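Side-chain contacts in HTH-type transcriptional regulator MmpR5 (Mycobacterium tuberculosis, PDB 4NB5), which controls its own expression and that of several MmpS-MmpL transport systems by binding directly to the promoter regions: residues B[17-22]-B[43-48]; B[33-38]-B[58-63]; B[38-43]-B[77-82]; B[116-121]-B[137-142]. All coordinates share one frame; numbering follows the deposited sequence. Where two conformers were deposited one is given.

Contact 1. Residues B[17-22]-B[43-48]; sequences MEFVEQ and LLVCDP
With chi1 at 168°, Phe19 sets its CG anti to the backbone N and its ring leans out from helix 16-28 toward Leu44 and Val45, while Val45, whose CG1 lies anti to its own carbonyl carbon (chi1 -64°), presents that methyl to the ring. CG1 of Val45 stands 3.8 Å from CE2 of Phe19 and equally near CD2, so one methyl straddles a single ring bond obliquely. At the far end of the ring the approach differs: CD1 of Leu44 comes to the edge near CZ of Phe19, at 4.1 Å, the two side chains crossing at about a right angle. A looser touch, Val20 CG2 to Val45 CG2 at 4.5 Å, extends the apolar seam by one residue. No hydrogen bond joins the two segments; the buried contact is made by a flat ring and branched aliphatic groups. Phe19 also packs on Gly121 of the second subunit and Val45 on Leu136 of that subunit, while NE of Arg132 of the same subunit donates a hydrogen bond to Val45 O. The seam thus joins helix 16-28 to the end of helix 34-45 at the subunit interface, where the N-terminal helix of a MarR-type protein commonly contributes to dimerisation.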
# COMPACT_ATOMS: atom_id res chain seq x y z
N MET B 17 9.67 -1.16 -28.55
CA MET B 17 8.23 -1.28 -28.73
C MET B 17 7.78 -2.73 -28.70
O MET B 17 6.66 -2.99 -28.29
CB MET B 17 7.72 -0.54 -29.97
CG MET B 17 7.38 0.93 -29.71
SD MET B 17 6.51 1.30 -28.16
CE MET B 17 4.87 0.63 -28.48
N GLU B 18 8.66 -3.68 -29.05
CA GLU B 18 8.32 -5.09 -28.92
C GLU B 18 8.16 -5.47 -27.44
O GLU B 18 7.28 -6.24 -27.07
CB GLU B 18 9.39 -5.96 -29.58
CG GLU B 18 9.09 -7.45 -29.52
CD GLU B 18 10.08 -8.28 -30.32
OE1 GLU B 18 9.90 -9.51 -30.39
OE2 GLU B 18 11.03 -7.69 -30.87
N PHE B 19 9.03 -4.92 -26.60
CA PHE B 19 8.93 -5.14 -25.16
C PHE B 19 7.62 -4.55 -24.61
O PHE B 19 6.89 -5.20 -23.85
CB PHE B 19 10.13 -4.52 -24.45
CG PHE B 19 9.98 -4.45 -22.96
CD1 PHE B 19 10.09 -5.59 -22.18
CD2 PHE B 19 9.71 -3.24 -22.35
CE1 PHE B 19 9.94 -5.52 -20.82
CE2 PHE B 19 9.56 -3.16 -20.99
CZ PHE B 19 9.66 -4.29 -20.22
N VAL B 20 7.33 -3.31 -24.99
CA VAL B 20 6.13 -2.63 -24.54
C VAL B 20 4.89 -3.41 -24.97
O VAL B 20 3.97 -3.64 -24.18
CB VAL B 20 6.08 -1.19 -25.08
CG1 VAL B 20 4.71 -0.56 -24.85
CG2 VAL B 20 7.15 -0.35 -24.42
N GLU B 21 4.88 -3.85 -26.22
CA GLU B 21 3.77 -4.65 -26.75
C GLU B 21 3.59 -5.93 -25.94
O GLU B 21 2.46 -6.32 -25.60
CB GLU B 21 4.05 -5.00 -28.21
CG GLU B 21 2.95 -5.78 -28.88
CD GLU B 21 1.81 -4.89 -29.32
OE1 GLU B 21 0.93 -5.38 -30.07
OE2 GLU B 21 1.79 -3.70 -28.92
N GLN B 22 4.69 -6.58 -25.61
CA GLN B 22 4.62 -7.85 -24.90
C GLN B 22 4.16 -7.66 -23.47
O GLN B 22 3.44 -8.50 -22.93
CB GLN B 22 5.95 -8.60 -24.98
CG GLN B 22 6.16 -9.22 -26.35
CD GLN B 22 7.51 -9.91 -26.50
OE1 GLN B 22 8.25 -9.65 -27.45
NE2 GLN B 22 7.81 -10.81 -25.58
N LEU B 43 7.28 2.87 -18.94
CA LEU B 43 7.95 3.53 -17.82
C LEU B 43 9.18 2.77 -17.33
O LEU B 43 10.00 3.31 -16.59
CB LEU B 43 6.97 3.78 -16.67
CG LEU B 43 5.92 4.85 -16.97
CD1 LEU B 43 4.82 4.84 -15.94
CD2 LEU B 43 6.56 6.24 -17.03
N LEU B 44 9.31 1.52 -17.75
CA LEU B 44 10.49 0.72 -17.47
C LEU B 44 11.67 1.02 -18.40
O LEU B 44 12.81 0.74 -18.06
CB LEU B 44 10.15 -0.77 -17.57
CG LEU B 44 9.55 -1.33 -16.29
CD1 LEU B 44 8.70 -2.54 -16.59
CD2 LEU B 44 10.62 -1.70 -15.30
N VAL B 45 11.39 1.57 -19.58
CA VAL B 45 12.45 1.75 -20.58
C VAL B 45 12.60 3.17 -21.09
O VAL B 45 13.57 3.46 -21.79
CB VAL B 45 12.24 0.84 -21.81
CG1 VAL B 45 12.34 -0.62 -21.41
CG2 VAL B 45 10.91 1.13 -22.48
N CYS B 46 11.66 4.06 -20.77
CA CYS B 46 11.70 5.41 -21.33
C CYS B 46 12.87 6.23 -20.79
O CYS B 46 13.44 5.93 -19.73
CB CYS B 46 10.38 6.13 -21.05
SG CYS B 46 10.02 6.31 -19.29
N ASP B 47 13.23 7.26 -21.54
CA ASP B 47 14.28 8.18 -21.13
C ASP B 47 13.85 9.56 -21.60
O ASP B 47 13.59 9.75 -22.78
CB ASP B 47 15.60 7.79 -21.79
CG ASP B 47 16.75 8.69 -21.36
OD1 ASP B 47 16.94 8.84 -20.14
OD2 ASP B 47 17.44 9.23 -22.24
N PRO B 48 13.72 10.52 -20.67
CA PRO B 48 13.98 10.38 -19.23
C PRO B 48 12.95 9.50 -18.54
O PRO B 48 11.88 9.25 -19.09
CB PRO B 48 13.86 11.82 -18.72
CG PRO B 48 12.93 12.48 -19.66
CD PRO B 48 13.20 11.86 -21.00

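Contact 2. Residues B[33-38]-B[58-63]; sequences TRLAGR and TALAAS
The carbonyl oxygen of Leu60 is gripped by both terminal nitrogens of Arg38, NH1 at 3.1 Å and NH2 at 3.0 Å from Leu60 O. Segment 58-63 belongs to the inferred helix-turn-helix motif, and here the arginine of helix 34-45 holds the turn that follows helix 53-59. The oxygen lies close to the guanidinium plane, at its edge, but the two donors meet it differently: NH1 comes in the carbonyl plane, on a lone pair, whereas NH2 stands above that plane. Neither bond is straight, with N-H...O angles of 144° and 146°, as expected when one atom serves both nitrogens. A bend at chi3 (66°) folds the long arginine chain to this end-on position, and CD2 of Leu60 lies over one face of the guanidinium, offset toward its rim. Arginine suits the place because its spread N-H groups can reach a carbonyl left at a helix end. Ala61 has a positive phi and completes a Schellman motif, and its O accepts from a water that Arg38 NH1 also contacts weakly. Beside this polar grip lies a small apolar patch. Leu35 brings CD1 to within 4.1 Å of CD1 of Leu60. Its two methyls also straddle the compact Ala62, whose CB lies 3.9 Å from Leu35 CD2 and 4.0 Å from Leu35 CD1.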
# COMPACT_ATOMS: atom_id res chain seq x y z
N THR B 33 -5.91 -4.61 -18.16
CA THR B 33 -5.96 -3.88 -19.41
C THR B 33 -4.62 -3.89 -20.14
O THR B 33 -3.55 -3.83 -19.53
CB THR B 33 -6.36 -2.40 -19.22
OG1 THR B 33 -5.33 -1.72 -18.49
CG2 THR B 33 -7.68 -2.29 -18.46
N ARG B 34 -4.69 -3.97 -21.46
CA ARG B 34 -3.51 -3.93 -22.31
C ARG B 34 -2.76 -2.62 -22.09
O ARG B 34 -1.53 -2.60 -22.01
CB ARG B 34 -3.92 -4.08 -23.78
CG ARG B 34 -2.77 -4.16 -24.76
CD ARG B 34 -3.24 -4.47 -26.18
NE ARG B 34 -3.74 -5.83 -26.29
CZ ARG B 34 -2.97 -6.92 -26.40
NH1 ARG B 34 -1.65 -6.81 -26.42
NH2 ARG B 34 -3.53 -8.12 -26.49
N LEU B 35 -3.50 -1.52 -21.97
CA LEU B 35 -2.86 -0.21 -21.84
C LEU B 35 -2.06 -0.09 -20.54
O LEU B 35 -0.99 0.52 -20.53
CB LEU B 35 -3.88 0.92 -21.96
CG LEU B 35 -3.32 2.35 -21.86
CD1 LEU B 35 -2.15 2.57 -22.81
CD2 LEU B 35 -4.45 3.33 -22.16
N ALA B 36 -2.55 -0.68 -19.46
CA ALA B 36 -1.80 -0.69 -18.21
C ALA B 36 -0.46 -1.39 -18.38
O ALA B 36 0.56 -0.91 -17.89
CB ALA B 36 -2.61 -1.35 -17.11
N GLY B 37 -0.46 -2.53 -19.05
CA GLY B 37 0.77 -3.26 -19.32
C GLY B 37 1.74 -2.46 -20.18
O GLY B 37 2.94 -2.43 -19.90
N ARG B 38 1.22 -1.84 -21.23
CA ARG B 38 2.05 -1.03 -22.13
C ARG B 38 2.63 0.18 -21.40
O ARG B 38 3.80 0.52 -21.58
CB ARG B 38 1.25 -0.59 -23.36
CG ARG B 38 0.86 -1.74 -24.27
CD ARG B 38 -0.07 -1.27 -25.39
NE ARG B 38 0.62 -0.36 -26.31
CZ ARG B 38 0.14 0.81 -26.74
NH1 ARG B 38 -1.05 1.26 -26.36
NH2 ARG B 38 0.88 1.54 -27.57
N THR B 58 0.93 10.35 -26.13
CA THR B 58 1.50 10.42 -27.47
C THR B 58 2.25 9.14 -27.83
O THR B 58 2.03 8.55 -28.89
CB THR B 58 2.44 11.63 -27.61
OG1 THR B 58 1.68 12.84 -27.51
CG2 THR B 58 3.15 11.61 -28.95
N ALA B 59 3.13 8.71 -26.92
CA ALA B 59 3.99 7.56 -27.14
C ALA B 59 3.19 6.27 -27.35
O ALA B 59 3.57 5.41 -28.15
CB ALA B 59 4.95 7.39 -25.97
N LEU B 60 2.09 6.15 -26.61
CA LEU B 60 1.29 4.92 -26.60
C LEU B 60 0.04 5.01 -27.49
O LEU B 60 -0.77 4.09 -27.51
CB LEU B 60 0.88 4.60 -25.16
CG LEU B 60 2.07 4.37 -24.22
CD1 LEU B 60 1.61 4.17 -22.77
CD2 LEU B 60 2.89 3.17 -24.70
N ALA B 61 -0.10 6.11 -28.22
CA ALA B 61 -1.26 6.30 -29.08
C ALA B 61 -2.54 6.09 -28.27
O ALA B 61 -3.46 5.40 -28.70
CB ALA B 61 -1.22 5.33 -30.26
N ALA B 62 -2.58 6.70 -27.09
CA ALA B 62 -3.69 6.51 -26.17
C ALA B 62 -4.41 7.83 -25.87
O ALA B 62 -3.88 8.91 -26.13
CB ALA B 62 -3.19 5.88 -24.87
N SER B 63 -5.61 7.72 -25.31
CA SER B 63 -6.37 8.89 -24.88
C SER B 63 -5.89 9.35 -23.51
O SER B 63 -5.29 8.57 -22.76
CB SER B 63 -7.86 8.56 -24.82
OG SER B 63 -8.13 7.63 -23.79
O HOH W 1 -3.51 2.74 -28.08

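Contact 3. Residues B[38-43]-B[77-82]; sequences RLLGWL and FGFIER. With 2JT (1,3-dihydroxypropan-2-yl octadecanoate), chain E.
A bound lipid, 1,3-dihydroxypropan-2-yl octadecanoate, sits against Phe77 and Phe79, so that Phe79 meets ligand and protein core at once. Its CZ lies 3.3 Å from C04 of the glycerol part, an oblique approach, while CD2 of Leu40 lies over one face of the same ring, offset toward the rim. Nearer the backbone of Phe79, Leu40 CD1 lies 3.9 Å from Phe79 CB. With chi1 at 179°, Leu40 turns its CG anti to the backbone N, which carries both methyls from helix 34-45 toward this aromatic neighbour. Phe77 offers its backbone too, its O being 2.8 Å from O08 of the lipid. Between the two aromatics Gly78 turns with positive phi and closes a Schellman motif at the end of helix 64-77, from which the chain passes into strand 80-83, the first strand of the wing in the winged helix-turn-helix fold of MarR regulators. Ile80, the first residue of that strand, turns its side chain inward, and CG2 comes 3.7 Å from CD1 of Leu43. Ile80 CD1 adds a second touch on that leucine methyl, at 4.0 Å, and the two side chains cross nearly at right angles. Branched aliphatics suit this buried junction, and Leu74 and Leu95 also pack on Ile80.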
# COMPACT_ATOMS: atom_id res chain seq x y z
N ARG B 38 1.22 -1.84 -21.23
CA ARG B 38 2.05 -1.03 -22.13
C ARG B 38 2.63 0.18 -21.40
O ARG B 38 3.80 0.52 -21.58
CB ARG B 38 1.25 -0.59 -23.36
CG ARG B 38 0.86 -1.74 -24.27
CD ARG B 38 -0.07 -1.27 -25.39
NE ARG B 38 0.62 -0.36 -26.31
CZ ARG B 38 0.14 0.81 -26.74
NH1 ARG B 38 -1.05 1.26 -26.36
NH2 ARG B 38 0.88 1.54 -27.57
N LEU B 39 1.81 0.81 -20.56
CA LEU B 39 2.25 1.94 -19.75
C LEU B 39 3.37 1.55 -18.78
O LEU B 39 4.37 2.26 -18.66
CB LEU B 39 1.07 2.57 -19.00
CG LEU B 39 1.45 3.71 -18.06
CD1 LEU B 39 2.20 4.81 -18.80
CD2 LEU B 39 0.20 4.28 -17.39
N LEU B 40 3.21 0.41 -18.10
CA LEU B 40 4.26 -0.06 -17.20
C LEU B 40 5.52 -0.36 -17.99
O LEU B 40 6.62 0.02 -17.60
CB LEU B 40 3.80 -1.30 -16.43
CG LEU B 40 4.82 -1.91 -15.47
CD1 LEU B 40 5.32 -0.89 -14.46
CD2 LEU B 40 4.25 -3.12 -14.76
N GLY B 41 5.37 -1.03 -19.13
CA GLY B 41 6.51 -1.32 -19.98
C GLY B 41 7.24 -0.05 -20.43
O GLY B 41 8.46 0.02 -20.38
N TRP B 42 6.48 0.94 -20.87
CA TRP B 42 7.06 2.21 -21.28
C TRP B 42 7.84 2.86 -20.14
O TRP B 42 8.96 3.33 -20.34
CB TRP B 42 5.97 3.16 -21.79
CG TRP B 42 6.52 4.46 -22.31
CD1 TRP B 42 6.51 5.66 -21.67
CD2 TRP B 42 7.17 4.68 -23.57
NE1 TRP B 42 7.10 6.62 -22.45
CE2 TRP B 42 7.51 6.05 -23.62
CE3 TRP B 42 7.47 3.86 -24.66
CZ2 TRP B 42 8.16 6.61 -24.72
CZ3 TRP B 42 8.11 4.43 -25.76
CH2 TRP B 42 8.45 5.78 -25.77
N LEU B 43 7.28 2.87 -18.94
CA LEU B 43 7.95 3.53 -17.82
C LEU B 43 9.18 2.77 -17.33
O LEU B 43 10.00 3.31 -16.59
CB LEU B 43 6.97 3.78 -16.67
CG LEU B 43 5.92 4.85 -16.97
CD1 LEU B 43 4.82 4.84 -15.94
CD2 LEU B 43 6.56 6.24 -17.03
N PHE B 77 -1.24 -0.50 -7.60
CA PHE B 77 -0.43 -1.71 -7.57
C PHE B 77 0.96 -1.48 -6.95
O PHE B 77 1.63 -2.44 -6.56
CB PHE B 77 -0.28 -2.31 -8.98
CG PHE B 77 -1.54 -2.89 -9.54
CD1 PHE B 77 -2.60 -3.24 -8.71
CD2 PHE B 77 -1.68 -3.08 -10.90
CE1 PHE B 77 -3.77 -3.78 -9.24
CE2 PHE B 77 -2.84 -3.62 -11.44
CZ PHE B 77 -3.88 -3.96 -10.60
N GLY B 78 1.39 -0.23 -6.87
CA GLY B 78 2.62 0.11 -6.20
C GLY B 78 3.81 0.31 -7.12
O GLY B 78 4.93 0.49 -6.65
N PHE B 79 3.57 0.29 -8.43
CA PHE B 79 4.69 0.30 -9.38
C PHE B 79 5.17 1.70 -9.77
O PHE B 79 6.36 1.88 -10.01
CB PHE B 79 4.35 -0.45 -10.67
CG PHE B 79 4.11 -1.92 -10.47
CD1 PHE B 79 5.12 -2.75 -10.02
CD2 PHE B 79 2.88 -2.48 -10.77
CE1 PHE B 79 4.90 -4.10 -9.84
CE2 PHE B 79 2.66 -3.84 -10.60
CZ PHE B 79 3.68 -4.65 -10.13
N ILE B 80 4.25 2.65 -9.87
CA ILE B 80 4.62 3.99 -10.33
C ILE B 80 4.15 5.07 -9.37
O ILE B 80 3.37 4.81 -8.45
CB ILE B 80 4.06 4.28 -11.75
CG1 ILE B 80 2.56 4.60 -11.71
CG2 ILE B 80 4.37 3.12 -12.69
CD1 ILE B 80 1.99 5.01 -13.08
N GLU B 81 4.66 6.28 -9.59
CA GLU B 81 4.33 7.41 -8.73
C GLU B 81 3.98 8.62 -9.57
O GLU B 81 4.45 8.79 -10.70
CB GLU B 81 5.49 7.74 -7.81
CG GLU B 81 6.76 8.12 -8.53
CD GLU B 81 7.98 8.07 -7.64
OE1 GLU B 81 7.87 7.59 -6.49
OE2 GLU B 81 9.07 8.51 -8.08
N ARG B 82 3.14 9.46 -8.98
CA ARG B 82 2.80 10.76 -9.54
C ARG B 82 3.82 11.76 -9.04
O ARG B 82 4.25 11.71 -7.89
CB ARG B 82 1.40 11.14 -9.05
CG ARG B 82 0.78 12.35 -9.73
CD ARG B 82 -0.61 12.63 -9.16
NE ARG B 82 -1.48 11.46 -9.28
CZ ARG B 82 -2.22 11.18 -10.35
NH1 ARG B 82 -2.21 11.98 -11.41
NH2 ARG B 82 -2.99 10.09 -10.36
C10 2JT E . 1.18 -7.51 -12.06
C13 2JT E . -1.57 -10.43 -12.51
C15 2JT E . -0.50 -12.64 -12.06
C17 2JT E . -1.53 -14.87 -12.28
C20 2JT E . -0.38 -17.02 -15.24
C21 2JT E . 0.32 -18.25 -14.86
C22 2JT E . 1.60 -18.45 -15.69
C24 2JT E . 2.53 -18.41 -17.96
O01 2JT E . -0.00 -8.68 -9.41
C02 2JT E . 1.05 -8.13 -9.55
O03 2JT E . 1.09 -6.95 -8.89
C04 2JT E . 1.90 -6.53 -8.03
C05 2JT E . 2.54 -7.67 -7.29
O06 2JT E . 3.89 -7.68 -7.49
C07 2JT E . 0.81 -5.69 -7.24
O08 2JT E . 1.32 -5.17 -6.29
C09 2JT E . 1.96 -8.15 -10.83
C11 2JT E . 0.40 -8.57 -12.86
C12 2JT E . -0.57 -9.40 -11.91
C14 2JT E . -1.63 -11.69 -11.68
C16 2JT E . -0.63 -13.98 -11.52
C18 2JT E . -1.07 -15.12 -13.63
C19 2JT E . -1.40 -16.53 -14.19
C23 2JT E . 1.42 -18.79 -17.10
C25 2JT E . 1.97 -18.48 -19.38

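Contact 4. Residues B[116-121]-B[137-142]; sequences DLADVG and REMRDL
Arg140 starts at CB, which rests 4.1 Å from CB of Ala118 where the two helices pass. Its CG and then CD pass across the end of Asp119 at about a right angle, CD standing 3.7 Å from Asp119 OD1. The chain then bends at chi3 (57°), swinging the guanidinium away from that aspartate and back to its own helix: NE binds Asp141 OD1 at 3.1 Å, a salt bridge that meets the oxygen from above the carboxylate plane, and NH2 adds a weak bond to the same oxygen. NH1 takes a water at 2.9 Å, and this water gives a proton to Asp119 OD1 at 2.6 Å. The opposite charges of Asp119 and Arg140 are therefore linked through water, their nearest charged atoms, Asp119 OD1 and Arg140 NH1, lying 4.8 Å apart, and the two groups probably attract each other across it. Arginine suits the spot because its aliphatic stem packs while its head bonds Asp141 directly and Asp119 through a water. On the other flank, Met139 extends its chain to place SD 4.0 Å from CB of Ala118, and the small alanine gives both side chains room. Met139 also packs on Phe100 of the second subunit. With axes 9.0 Å apart and running at 157°, these segments form an antiparallel helix pair, as in the long helical arm of MarR-family dimers.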
# COMPACT_ATOMS: atom_id res chain seq x y z
N ASP B 116 -8.36 -11.32 6.19
CA ASP B 116 -9.48 -10.75 6.92
C ASP B 116 -10.80 -11.22 6.30
O ASP B 116 -11.78 -11.48 7.01
CB ASP B 116 -9.41 -9.22 6.92
CG ASP B 116 -8.42 -8.68 7.96
OD1 ASP B 116 -8.11 -9.41 8.93
OD2 ASP B 116 -7.96 -7.53 7.80
N LEU B 117 -10.84 -11.33 4.98
CA LEU B 117 -12.04 -11.81 4.31
C LEU B 117 -12.30 -13.28 4.66
O LEU B 117 -13.45 -13.69 4.82
CB LEU B 117 -11.96 -11.61 2.79
CG LEU B 117 -12.03 -10.14 2.36
CD1 LEU B 117 -11.79 -9.97 0.88
CD2 LEU B 117 -13.37 -9.53 2.75
N ALA B 118 -11.25 -14.07 4.79
CA ALA B 118 -11.42 -15.47 5.14
C ALA B 118 -12.08 -15.56 6.51
O ALA B 118 -12.92 -16.44 6.75
CB ALA B 118 -10.11 -16.20 5.12
N ASP B 119 -11.71 -14.65 7.41
CA ASP B 119 -12.31 -14.61 8.74
C ASP B 119 -13.82 -14.30 8.68
O ASP B 119 -14.60 -14.87 9.44
CB ASP B 119 -11.61 -13.59 9.64
CG ASP B 119 -10.20 -14.01 10.04
OD1 ASP B 119 -9.90 -15.22 10.03
OD2 ASP B 119 -9.40 -13.11 10.37
N VAL B 120 -14.21 -13.41 7.77
CA VAL B 120 -15.62 -13.10 7.54
C VAL B 120 -16.35 -14.37 7.12
O VAL B 120 -17.43 -14.67 7.62
CB VAL B 120 -15.80 -12.04 6.44
CG1 VAL B 120 -17.28 -11.89 6.05
CG2 VAL B 120 -15.21 -10.70 6.87
N GLY B 121 -15.75 -15.10 6.19
CA GLY B 121 -16.35 -16.32 5.69
C GLY B 121 -16.47 -17.38 6.78
O GLY B 121 -17.49 -18.07 6.86
N ARG B 137 -10.25 -22.26 6.05
CA ARG B 137 -9.15 -22.40 7.01
C ARG B 137 -7.82 -22.53 6.27
O ARG B 137 -6.82 -21.95 6.68
CB ARG B 137 -9.35 -23.60 7.94
CG ARG B 137 -10.44 -23.38 8.97
CD ARG B 137 -10.38 -24.43 10.09
NE ARG B 137 -10.59 -25.79 9.60
CZ ARG B 137 -11.79 -26.36 9.42
NH1 ARG B 137 -12.90 -25.69 9.71
NH2 ARG B 137 -11.88 -27.60 8.96
N GLU B 138 -7.82 -23.31 5.18
CA GLU B 138 -6.63 -23.49 4.37
C GLU B 138 -6.18 -22.18 3.73
O GLU B 138 -4.99 -21.86 3.71
CB GLU B 138 -6.87 -24.56 3.29
CG GLU B 138 -6.98 -25.99 3.84
CD GLU B 138 -7.30 -27.02 2.76
OE1 GLU B 138 -7.65 -26.63 1.63
OE2 GLU B 138 -7.20 -28.23 3.06
N MET B 139 -7.14 -21.41 3.22
CA MET B 139 -6.89 -20.08 2.66
C MET B 139 -6.24 -19.19 3.71
O MET B 139 -5.17 -18.60 3.48
CB MET B 139 -8.22 -19.46 2.25
CG MET B 139 -8.15 -18.03 1.76
SD MET B 139 -9.81 -17.42 1.37
CE MET B 139 -9.47 -15.73 0.86
N ARG B 140 -6.90 -19.08 4.85
CA ARG B 140 -6.42 -18.24 5.96
C ARG B 140 -4.99 -18.60 6.36
O ARG B 140 -4.12 -17.71 6.48
CB ARG B 140 -7.35 -18.39 7.17
CG ARG B 140 -6.94 -17.56 8.38
CD ARG B 140 -7.63 -18.07 9.64
NE ARG B 140 -7.35 -19.49 9.88
CZ ARG B 140 -8.04 -20.27 10.71
NH1 ARG B 140 -9.07 -19.79 11.40
NH2 ARG B 140 -7.70 -21.55 10.85
N ASP B 141 -4.74 -19.89 6.55
CA ASP B 141 -3.44 -20.37 7.03
C ASP B 141 -2.33 -20.16 6.00
O ASP B 141 -1.22 -19.79 6.37
CB ASP B 141 -3.52 -21.85 7.40
CG ASP B 141 -4.43 -22.11 8.60
OD1 ASP B 141 -4.81 -21.15 9.29
OD2 ASP B 141 -4.74 -23.30 8.84
N LEU B 142 -2.62 -20.43 4.73
CA LEU B 142 -1.62 -20.21 3.68
C LEU B 142 -1.27 -18.73 3.57
O LEU B 142 -0.09 -18.36 3.46
CB LEU B 142 -2.14 -20.74 2.33
CG LEU B 142 -1.21 -20.72 1.11
CD1 LEU B 142 -1.12 -19.33 0.50
CD2 LEU B 142 0.17 -21.24 1.48
O HOH W 2 -9.87 -17.02 11.86

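Overall arrangement
Contacts 1, 2 and 3 cluster around helix 34-45, with centres 10 to 11 Å apart, and touch one another. Contacts 2 and 3 share Arg38, and contacts 1 and 3 share Leu43. Their segments alternate along the chain, so helix 34-45 ties helix 16-28, the end of helix 53-59 and strand 80-83 into one compact body. Contact 4 comes later in the sequence, joining helices 99-124 and 134-159, and its centre lies 31 to 38 Å from the others. Contact 2, which holds part of the inferred helix-turn-helix motif, lies about 21 Å from contact 4 at the nearest atoms. Contacts 1, 3 and 4 all touch the second subunit, consistent with dimerisation involving both regions.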